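Local structure of Abbfa_003403 (4ZXH) at residues L924-L932 / Q1033-E1042; A743-K751 / R776-D784. The protein is a four-domain nonribosomal peptide synthetase whose condensation, adenylation, phosphopantetheine-bearing carrier and thioesterase domains probably load, couple and release a peptide product. All coordinates share one frame; numbering follows the deposited sequence.

Interaction 1. Residues L924-L932 / Q1033-E1042; sequences LKKNLQIHL and QYSTVERLGE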
loop_
_atom_site.group_PDB
_atom_site.type_symbol
_atom_site.label_atom_id
_atom_site.label_comp_id
_atom_site.label_asym_id
_atom_site.label_seq_id
_atom_site.Cartn_x
_atom_site.Cartn_y
_atom_site.Cartn_z
ATOM N N LEU A 924 -8.531 -1.416 -12.708
ATOM C CA LEU A 924 -8.263 -0.605 -11.515
ATOM C C LEU A 924 -7.532 -1.412 -10.446
ATOM O O LEU A 924 -6.469 -1.008 -9.962
ATOM C CB LEU A 924 -9.558 -0.039 -10.930
ATOM C CG LEU A 924 -10.265 1.000 -11.796
ATOM C CD1 LEU A 924 -11.476 1.537 -11.082
ATOM C CD2 LEU A 924 -9.320 2.123 -12.163
ATOM N N LYS A 925 -8.121 -2.545 -10.080
ATOM C CA LYS A 925 -7.528 -3.469 -9.127
ATOM C C LYS A 925 -6.047 -3.715 -9.442
ATOM O O LYS A 925 -5.196 -3.554 -8.564
ATOM C CB LYS A 925 -8.307 -4.784 -9.139
ATOM C CG LYS A 925 -7.920 -5.805 -8.074
ATOM C CD LYS A 925 -8.614 -5.538 -6.762
ATOM C CE LYS A 925 -8.337 -6.657 -5.775
ATOM N NZ LYS A 925 -9.045 -7.914 -6.143
ATOM N N LYS A 926 -5.746 -4.083 -10.693
ATOM C CA LYS A 926 -4.368 -4.350 -11.121
ATOM C C LYS A 926 -3.469 -3.156 -10.856
ATOM O O LYS A 926 -2.358 -3.301 -10.328
ATOM C CB LYS A 926 -4.298 -4.691 -12.603
ATOM C CG LYS A 926 -5.101 -5.905 -13.033
ATOM C CD LYS A 926 -4.560 -7.198 -12.474
ATOM C CE LYS A 926 -5.152 -8.367 -13.228
ATOM N NZ LYS A 926 -4.776 -8.296 -14.670
ATOM N N ASN A 927 -3.954 -1.974 -11.224
ATOM C CA ASN A 927 -3.168 -0.753 -11.083
ATOM C C ASN A 927 -2.853 -0.417 -9.626
ATOM O O ASN A 927 -1.693 -0.173 -9.272
ATOM C CB ASN A 927 -3.896 0.418 -11.738
ATOM C CG ASN A 927 -3.025 1.657 -11.866
ATOM O OD1 ASN A 927 -2.840 2.409 -10.906
ATOM N ND2 ASN A 927 -2.502 1.888 -13.065
ATOM N N LEU A 928 -3.880 -0.394 -8.780
ATOM C CA LEU A 928 -3.660 -0.062 -7.383
ATOM C C LEU A 928 -2.740 -1.088 -6.706
ATOM O O LEU A 928 -1.935 -0.736 -5.845
ATOM C CB LEU A 928 -4.983 0.035 -6.621
ATOM C CG LEU A 928 -6.040 1.034 -7.098
ATOM C CD1 LEU A 928 -7.075 1.178 -6.016
ATOM C CD2 LEU A 928 -5.455 2.375 -7.439
ATOM N N GLN A 929 -2.843 -2.350 -7.100
ATOM C CA GLN A 929 -1.993 -3.372 -6.513
ATOM C C GLN A 929 -0.498 -3.083 -6.692
ATOM O O GLN A 929 0.308 -3.444 -5.838
ATOM C CB GLN A 929 -2.334 -4.730 -7.101
ATOM C CG GLN A 929 -3.190 -5.604 -6.195
ATOM C CD GLN A 929 -3.837 -6.743 -6.959
ATOM O OE1 GLN A 929 -4.019 -6.661 -8.174
ATOM N NE2 GLN A 929 -4.176 -7.818 -6.254
ATOM N N ILE A 930 -0.131 -2.402 -7.771
ATOM C CA ILE A 930 1.271 -2.133 -8.018
ATOM C C ILE A 930 1.644 -0.765 -7.410
ATOM O O ILE A 930 2.839 -0.460 -7.233
ATOM C CB ILE A 930 1.619 -2.192 -9.559
ATOM C CG1 ILE A 930 1.236 -0.924 -10.311
ATOM C CG2 ILE A 930 0.941 -3.400 -10.233
ATOM C CD1 ILE A 930 2.444 -0.113 -10.688
ATOM N N HIS A 931 0.641 0.034 -7.037
ATOM C CA HIS A 931 0.904 1.399 -6.526
ATOM C C HIS A 931 0.615 1.627 -5.033
ATOM O O HIS A 931 1.018 2.637 -4.450
ATOM C CB HIS A 931 0.112 2.422 -7.339
ATOM C CG HIS A 931 0.632 2.608 -8.729
ATOM N ND1 HIS A 931 1.894 3.100 -8.993
ATOM C CD2 HIS A 931 0.068 2.352 -9.933
ATOM C CE1 HIS A 931 2.080 3.147 -10.299
ATOM N NE2 HIS A 931 0.986 2.699 -10.894
ATOM N N LEU A 932 -0.076 0.679 -4.419
ATOM C CA LEU A 932 -0.432 0.779 -3.022
ATOM C C LEU A 932 0.148 -0.359 -2.194
ATOM O O LEU A 932 0.410 -1.444 -2.725
ATOM C CB LEU A 932 -1.943 0.801 -2.898
ATOM C CG LEU A 932 -2.554 2.127 -3.333
ATOM C CD1 LEU A 932 -4.055 2.054 -3.246
ATOM C CD2 LEU A 932 -2.034 3.233 -2.432
ATOM N N GLN A 1033 4.796 -9.789 -6.485
ATOM C CA GLN A 1033 3.953 -8.716 -6.863
ATOM C C GLN A 1033 2.949 -9.139 -7.936
ATOM O O GLN A 1033 1.817 -8.641 -8.002
ATOM C CB GLN A 1033 4.899 -7.602 -7.237
ATOM C CG GLN A 1033 4.426 -6.348 -7.984
ATOM C CD GLN A 1033 3.125 -5.728 -7.378
ATOM O OE1 GLN A 1033 2.107 -6.194 -7.766
ATOM N NE2 GLN A 1033 3.182 -4.902 -6.239
ATOM N N TYR A 1034 3.340 -10.160 -8.688
ATOM C CA TYR A 1034 2.428 -10.904 -9.532
ATOM C C TYR A 1034 2.242 -12.344 -9.016
ATOM O O TYR A 1034 2.767 -13.284 -9.596
ATOM C CB TYR A 1034 2.930 -10.898 -10.985
ATOM C CG TYR A 1034 3.156 -9.496 -11.484
ATOM C CD1 TYR A 1034 2.100 -8.713 -11.949
ATOM C CD2 TYR A 1034 4.418 -8.932 -11.444
ATOM C CE1 TYR A 1034 2.311 -7.413 -12.387
ATOM C CE2 TYR A 1034 4.635 -7.633 -11.873
ATOM C CZ TYR A 1034 3.570 -6.878 -12.344
ATOM O OH TYR A 1034 3.742 -5.581 -12.769
ATOM N N SER A 1035 1.433 -12.529 -7.975
ATOM C CA SER A 1035 1.390 -13.818 -7.265
ATOM C C SER A 1035 0.197 -14.763 -7.552
ATOM O O SER A 1035 0.059 -15.820 -6.925
ATOM C CB SER A 1035 1.458 -13.541 -5.763
ATOM O OG SER A 1035 0.535 -12.534 -5.417
ATOM N N THR A 1036 -0.651 -14.396 -8.498
ATOM C CA THR A 1036 -1.615 -15.345 -9.043
ATOM C C THR A 1036 -1.130 -15.818 -10.393
ATOM O O THR A 1036 -0.291 -15.162 -11.007
ATOM C CB THR A 1036 -2.993 -14.741 -9.223
ATOM O OG1 THR A 1036 -2.935 -13.775 -10.283
ATOM C CG2 THR A 1036 -3.492 -14.109 -7.912
ATOM N N VAL A 1037 -1.658 -16.943 -10.873
ATOM C CA VAL A 1037 -1.246 -17.446 -12.182
ATOM C C VAL A 1037 -1.647 -16.459 -13.276
ATOM O O VAL A 1037 -0.881 -16.208 -14.209
ATOM C CB VAL A 1037 -1.846 -18.812 -12.481
ATOM C CG1 VAL A 1037 -1.554 -19.201 -13.913
ATOM C CG2 VAL A 1037 -1.275 -19.842 -11.530
ATOM N N GLU A 1038 -2.831 -15.862 -13.144
ATOM C CA GLU A 1038 -3.263 -14.908 -14.155
ATOM C C GLU A 1038 -2.262 -13.770 -14.293
ATOM O O GLU A 1038 -1.793 -13.470 -15.401
ATOM C CB GLU A 1038 -4.636 -14.326 -13.837
ATOM C CG GLU A 1038 -5.255 -13.607 -15.043
ATOM C CD GLU A 1038 -6.123 -12.430 -14.655
ATOM O OE1 GLU A 1038 -5.781 -11.743 -13.670
ATOM O OE2 GLU A 1038 -7.157 -12.202 -15.319
ATOM N N ARG A 1039 -1.945 -13.139 -13.161
ATOM C CA ARG A 1039 -1.159 -11.923 -13.178
ATOM C C ARG A 1039 0.272 -12.199 -13.627
ATOM O O ARG A 1039 0.856 -11.420 -14.381
ATOM C CB ARG A 1039 -1.185 -11.257 -11.802
ATOM C CG ARG A 1039 -2.447 -10.444 -11.612
ATOM C CD ARG A 1039 -2.721 -10.012 -10.171
ATOM N NE ARG A 1039 -1.648 -9.262 -9.505
ATOM C CZ ARG A 1039 -1.105 -8.137 -9.960
ATOM N NH1 ARG A 1039 -1.477 -7.602 -11.122
ATOM N NH2 ARG A 1039 -0.159 -7.551 -9.258
ATOM N N LEU A 1040 0.829 -13.316 -13.178
ATOM C CA LEU A 1040 2.202 -13.663 -13.523
ATOM C C LEU A 1040 2.254 -14.056 -14.984
ATOM O O LEU A 1040 3.211 -13.757 -15.682
ATOM C CB LEU A 1040 2.704 -14.797 -12.625
ATOM C CG LEU A 1040 4.116 -15.363 -12.792
ATOM C CD1 LEU A 1040 5.199 -14.326 -12.527
ATOM C CD2 LEU A 1040 4.249 -16.532 -11.838
ATOM N N GLY A 1041 1.193 -14.715 -15.439
ATOM C CA GLY A 1041 1.069 -15.147 -16.817
ATOM C C GLY A 1041 1.035 -13.971 -17.773
ATOM O O GLY A 1041 1.612 -14.061 -18.850
ATOM N N GLU A 1042 0.376 -12.871 -17.395
ATOM C CA GLU A 1042 0.366 -11.675 -18.250
ATOM C C GLU A 1042 1.785 -11.114 -18.390
ATOM O O GLU A 1042 2.195 -10.705 -19.482
ATOM C CB GLU A 1042 -0.589 -10.599 -17.704
ATOM C CG GLU A 1042 -2.050 -11.032 -17.680
ATOM C CD GLU A 1042 -2.989 -10.039 -16.998
ATOM O OE1 GLU A 1042 -2.524 -9.005 -16.474
ATOM O OE2 GLU A 1042 -4.213 -10.305 -16.988
#

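Interaction 2. Residues A743-K751 / R776-D784; sequences ALDTILAEK and RITDAKYID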
loop_
_atom_site.group_PDB
_atom_site.type_symbol
_atom_site.label_atom_id
_atom_site.label_comp_id
_atom_site.label_asym_id
_atom_site.label_seq_id
_atom_site.Cartn_x
_atom_site.Cartn_y
_atom_site.Cartn_z
ATOM N N ALA A 743 -11.711 18.661 2.518
ATOM C CA ALA A 743 -10.262 18.575 2.434
ATOM C C ALA A 743 -9.796 18.903 1.020
ATOM O O ALA A 743 -10.471 18.583 0.039
ATOM C CB ALA A 743 -9.784 17.198 2.849
ATOM N N LEU A 744 -8.660 19.581 0.923
ATOM C CA LEU A 744 -8.057 19.845 -0.368
ATOM C C LEU A 744 -7.025 18.755 -0.644
ATOM O O LEU A 744 -6.021 18.641 0.070
ATOM C CB LEU A 744 -7.419 21.234 -0.401
ATOM C CG LEU A 744 -6.677 21.648 -1.673
ATOM C CD1 LEU A 744 -7.606 21.621 -2.852
ATOM C CD2 LEU A 744 -6.113 23.037 -1.508
ATOM N N ASP A 745 -7.294 17.932 -1.653
ATOM C CA ASP A 745 -6.374 16.865 -2.034
ATOM C C ASP A 745 -5.288 17.423 -2.943
ATOM O O ASP A 745 -5.480 18.453 -3.589
ATOM C CB ASP A 745 -7.107 15.697 -2.722
ATOM C CG ASP A 745 -8.018 16.146 -3.857
ATOM O OD1 ASP A 745 -8.819 17.089 -3.660
ATOM O OD2 ASP A 745 -7.906 15.584 -4.965
ATOM N N THR A 746 -4.151 16.740 -2.988
ATOM C CA THR A 746 -2.998 17.238 -3.728
ATOM C C THR A 746 -3.279 17.380 -5.228
ATOM O O THR A 746 -2.825 18.341 -5.855
ATOM C CB THR A 746 -1.783 16.327 -3.509
ATOM O OG1 THR A 746 -2.190 14.976 -3.705
ATOM C CG2 THR A 746 -1.278 16.453 -2.077
ATOM N N ILE A 747 -4.041 16.446 -5.796
ATOM C CA ILE A 747 -4.349 16.498 -7.226
ATOM C C ILE A 747 -5.107 17.773 -7.603
ATOM O O ILE A 747 -4.759 18.437 -8.578
ATOM C CB ILE A 747 -5.188 15.287 -7.695
ATOM C CG1 ILE A 747 -4.594 13.965 -7.193
ATOM C CG2 ILE A 747 -5.327 15.300 -9.226
ATOM C CD1 ILE A 747 -3.272 13.586 -7.818
ATOM N N LEU A 748 -6.146 18.114 -6.842
ATOM C CA LEU A 748 -6.904 19.331 -7.134
ATOM C C LEU A 748 -6.026 20.553 -6.932
ATOM O O LEU A 748 -6.148 21.554 -7.636
ATOM C CB LEU A 748 -8.151 19.434 -6.259
ATOM C CG LEU A 748 -8.954 20.732 -6.407
ATOM C CD1 LEU A 748 -9.386 20.958 -7.847
ATOM C CD2 LEU A 748 -10.156 20.746 -5.480
ATOM N N ALA A 749 -5.126 20.451 -5.968
ATOM C CA ALA A 749 -4.239 21.549 -5.643
ATOM C C ALA A 749 -3.329 21.872 -6.815
ATOM O O ALA A 749 -3.198 23.036 -7.185
ATOM C CB ALA A 749 -3.420 21.221 -4.403
ATOM N N GLU A 750 -2.694 20.861 -7.410
ATOM C CA GLU A 750 -1.773 21.161 -8.502
ATOM C C GLU A 750 -2.516 21.736 -9.688
ATOM O O GLU A 750 -2.035 22.677 -10.312
ATOM C CB GLU A 750 -0.970 19.943 -8.943
ATOM C CG GLU A 750 0.479 20.004 -8.453
ATOM C CD GLU A 750 1.350 21.006 -9.219
ATOM O OE1 GLU A 750 1.307 21.011 -10.467
ATOM O OE2 GLU A 750 2.063 21.807 -8.564
ATOM N N LYS A 751 -3.683 21.176 -9.994
ATOM C CA LYS A 751 -4.505 21.685 -11.088
ATOM C C LYS A 751 -4.860 23.150 -10.853
ATOM O O LYS A 751 -4.774 23.966 -11.762
ATOM C CB LYS A 751 -5.783 20.861 -11.244
ATOM C CG LYS A 751 -5.621 19.466 -11.852
ATOM C CD LYS A 751 -6.966 18.738 -11.769
ATOM C CE LYS A 751 -6.938 17.365 -12.411
ATOM N NZ LYS A 751 -6.901 17.496 -13.879
ATOM N N ARG A 776 -2.063 29.727 2.877
ATOM C CA ARG A 776 -1.653 30.113 1.526
ATOM C C ARG A 776 -0.916 28.930 0.897
ATOM O O ARG A 776 0.237 28.642 1.237
ATOM C CB ARG A 776 -0.765 31.372 1.522
ATOM C CG ARG A 776 -0.484 31.941 0.114
ATOM C CD ARG A 776 0.613 33.015 0.104
ATOM N NE ARG A 776 0.247 34.214 0.861
ATOM C CZ ARG A 776 -0.310 35.305 0.331
ATOM N NH1 ARG A 776 -0.567 35.367 -0.972
ATOM N NH2 ARG A 776 -0.614 36.344 1.106
ATOM N N ILE A 777 -1.594 28.240 -0.011
ATOM C CA ILE A 777 -1.032 27.085 -0.701
ATOM C C ILE A 777 -0.126 27.505 -1.854
ATOM O O ILE A 777 -0.574 28.179 -2.784
ATOM C CB ILE A 777 -2.137 26.169 -1.260
ATOM C CG1 ILE A 777 -3.075 25.700 -0.135
ATOM C CG2 ILE A 777 -1.519 24.992 -2.013
ATOM C CD1 ILE A 777 -2.360 25.125 1.081
ATOM N N THR A 778 1.143 27.106 -1.799
ATOM C CA THR A 778 2.088 27.506 -2.839
ATOM C C THR A 778 2.678 26.285 -3.529
ATOM O O THR A 778 3.319 26.408 -4.572
ATOM C CB THR A 778 3.238 28.386 -2.272
ATOM O OG1 THR A 778 3.947 27.669 -1.251
ATOM C CG2 THR A 778 2.685 29.692 -1.685
ATOM N N ASP A 779 2.445 25.115 -2.944
ATOM C CA ASP A 779 2.991 23.863 -3.453
ATOM C C ASP A 779 2.073 22.714 -3.049
ATOM O O ASP A 779 1.768 22.548 -1.870
ATOM C CB ASP A 779 4.413 23.637 -2.920
ATOM C CG ASP A 779 5.130 22.473 -3.604
ATOM O OD1 ASP A 779 4.547 21.864 -4.531
ATOM O OD2 ASP A 779 6.288 22.179 -3.220
ATOM N N ALA A 780 1.653 21.913 -4.024
ATOM C CA ALA A 780 0.669 20.860 -3.774
ATOM C C ALA A 780 1.163 19.779 -2.824
ATOM O O ALA A 780 0.368 19.012 -2.290
ATOM C CB ALA A 780 0.241 20.230 -5.068
ATOM N N LYS A 781 2.470 19.714 -2.611
ATOM C CA LYS A 781 3.031 18.686 -1.746
ATOM C C LYS A 781 2.903 19.075 -0.265
ATOM O O LYS A 781 3.129 18.249 0.623
ATOM C CB LYS A 781 4.492 18.420 -2.124
ATOM N N TYR A 782 2.518 20.323 -0.004
ATOM C CA TYR A 782 2.495 20.849 1.362
ATOM C C TYR A 782 1.154 21.515 1.714
ATOM O O TYR A 782 0.996 22.744 1.649
ATOM C CB TYR A 782 3.666 21.819 1.553
ATOM C CG TYR A 782 5.016 21.128 1.410
ATOM C CD1 TYR A 782 5.633 20.531 2.505
ATOM C CD2 TYR A 782 5.661 21.051 0.175
ATOM C CE1 TYR A 782 6.861 19.889 2.379
ATOM C CE2 TYR A 782 6.884 20.411 0.037
ATOM C CZ TYR A 782 7.489 19.829 1.142
ATOM O OH TYR A 782 8.720 19.187 1.017
ATOM N N ILE A 783 0.194 20.675 2.091
ATOM C CA ILE A 783 -1.166 21.107 2.396
ATOM C C ILE A 783 -1.524 20.846 3.858
ATOM O O ILE A 783 -1.363 19.733 4.357
ATOM C CB ILE A 783 -2.190 20.390 1.493
ATOM C CG1 ILE A 783 -1.872 20.653 0.025
ATOM C CG2 ILE A 783 -3.600 20.832 1.813
ATOM C CD1 ILE A 783 -2.689 19.806 -0.921
ATOM N N ASP A 784 -2.010 21.882 4.537
ATOM C CA ASP A 784 -2.385 21.793 5.948
ATOM C C ASP A 784 -3.506 22.793 6.223
ATOM O O ASP A 784 -3.902 23.533 5.322
ATOM C CB ASP A 784 -1.180 22.071 6.871
ATOM C CG ASP A 784 -0.436 23.366 6.511
ATOM O OD1 ASP A 784 0.018 23.511 5.349
ATOM O OD2 ASP A 784 -0.346 24.262 7.382
#

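Interaction 1. Residues L924-L932 / Q1033-E1042
Lys926 reaches across from helix 921-931, its end sliding past the Arg1039 side chain in the opposite direction to meet two acids of helix 1037-1046. The lysine chain turns at chi2 (-67°) and again at chi4, which lays its CD 3.4 Å from Arg1039 NH1 and brings NZ, from the opposite direction, to the Glu1042 carboxylate. NZ sits 3.0 Å from Glu1042 OE1, on the syn side of the carboxylate, slightly out of its plane, with a weak second bond to OE2. Glu1038 arrives at about a right angle to the lysine and adds a longer ion pair, NZ to OE1 3.7 Å, completing a salt-bridge network. The axes of segments 924-931 and 1037-1042 cross at -80°, 13.0 Å apart at closest approach; their helices belong to the C-terminal part of the adenylation region and to the helical carrier domain, making this an interdomain contact. The Arg1039 guanidinium lies between two flat groups: the Gln929 amide covers one face, its plane 23° from the guanidinium, and Tyr1034 CD1 lies over the opposite face, toward its rim. Ile930 CG2 stands at the guanidinium edge, 4.4 Å from NH2. Beyond it Gln1033, bent at chi2, turns its amide back to the helix, where NE2 donates to Gln929 O at 3.2 Å, a bent bond tilted from the carbonyl plane. Thr1036 OG1 N-caps helix 1037-1046, accepting from Arg1039 N at 3.1 Å.

Interaction 2. Residues A743-K751 / R776-D784
Ile783 presses its CD1 methyl against the start of helix 746-753, and apolar packing accounts for most of this contact. CD1 touches Ala749 CB at 3.8 Å and also meets Thr746 CA. With CG1 anti to its carbonyl carbon (chi1 -58°) and the chain extended at chi2, Ile783 sends CD1 straight toward the helix. Ala780 packs beside it, its CB 3.9 Å from Ala749 CB and against CG of Glu750. Leu744 closes the upstream end, its CD2 4.3 Å from Ile777 CG1. A second kind of contact sets carbon against carbonyl oxygen: Thr746 turns CG2, not its hydroxyl, to Ala780 O, and both Ile783 methyls, CG2 and CD1, face Leu744 O. Backbone bonds shape the two surfaces from within: Tyr782 N to Asp779 O, 3.0 Å, closes a type I beta turn that puts Ala780 forward, and Ala749 N bonds to O of Asp745, the N-cap residue. In the adenylation domain the helix is the connection of a beta-alpha-beta crossover between parallel strands 735-740 and 756-763; the turn follows strand 773-777, which pairs antiparallel with the latter. Glu750 OE2 and Asp779 OD1, like charges 4.7 Å apart, would if anything disfavour the contact; Glu750 is exposed, so solvent may soften this. With small residues and methyls of beta-branched side chains touching, the helix and the turn are held by shape and burial, with little directional bonding.

Overall arrangement
The two contacts bury nearly equal areas but differ in place and chemistry. Interaction 2 is partly buried and lies within one domain, joining a crossover helix to the turn after a strand of the same adenylation sheet; it is mainly apolar, with methyls also against backbone carbonyls. Interaction 1 is a surface contact between the C-terminal adenylation portion and the carrier domain, and relies on a salt-bridge network, a guanidinium covered on both faces and an amide-to-backbone bond. They share no element; the centres of interactions 1 and 2 lie 30 Å apart. Helix 880-888 touches both: Asn885 meets Asp745, Thr746 and Ile747, while Val886 and Leu887 pack on helix 921-931 and the residue after it.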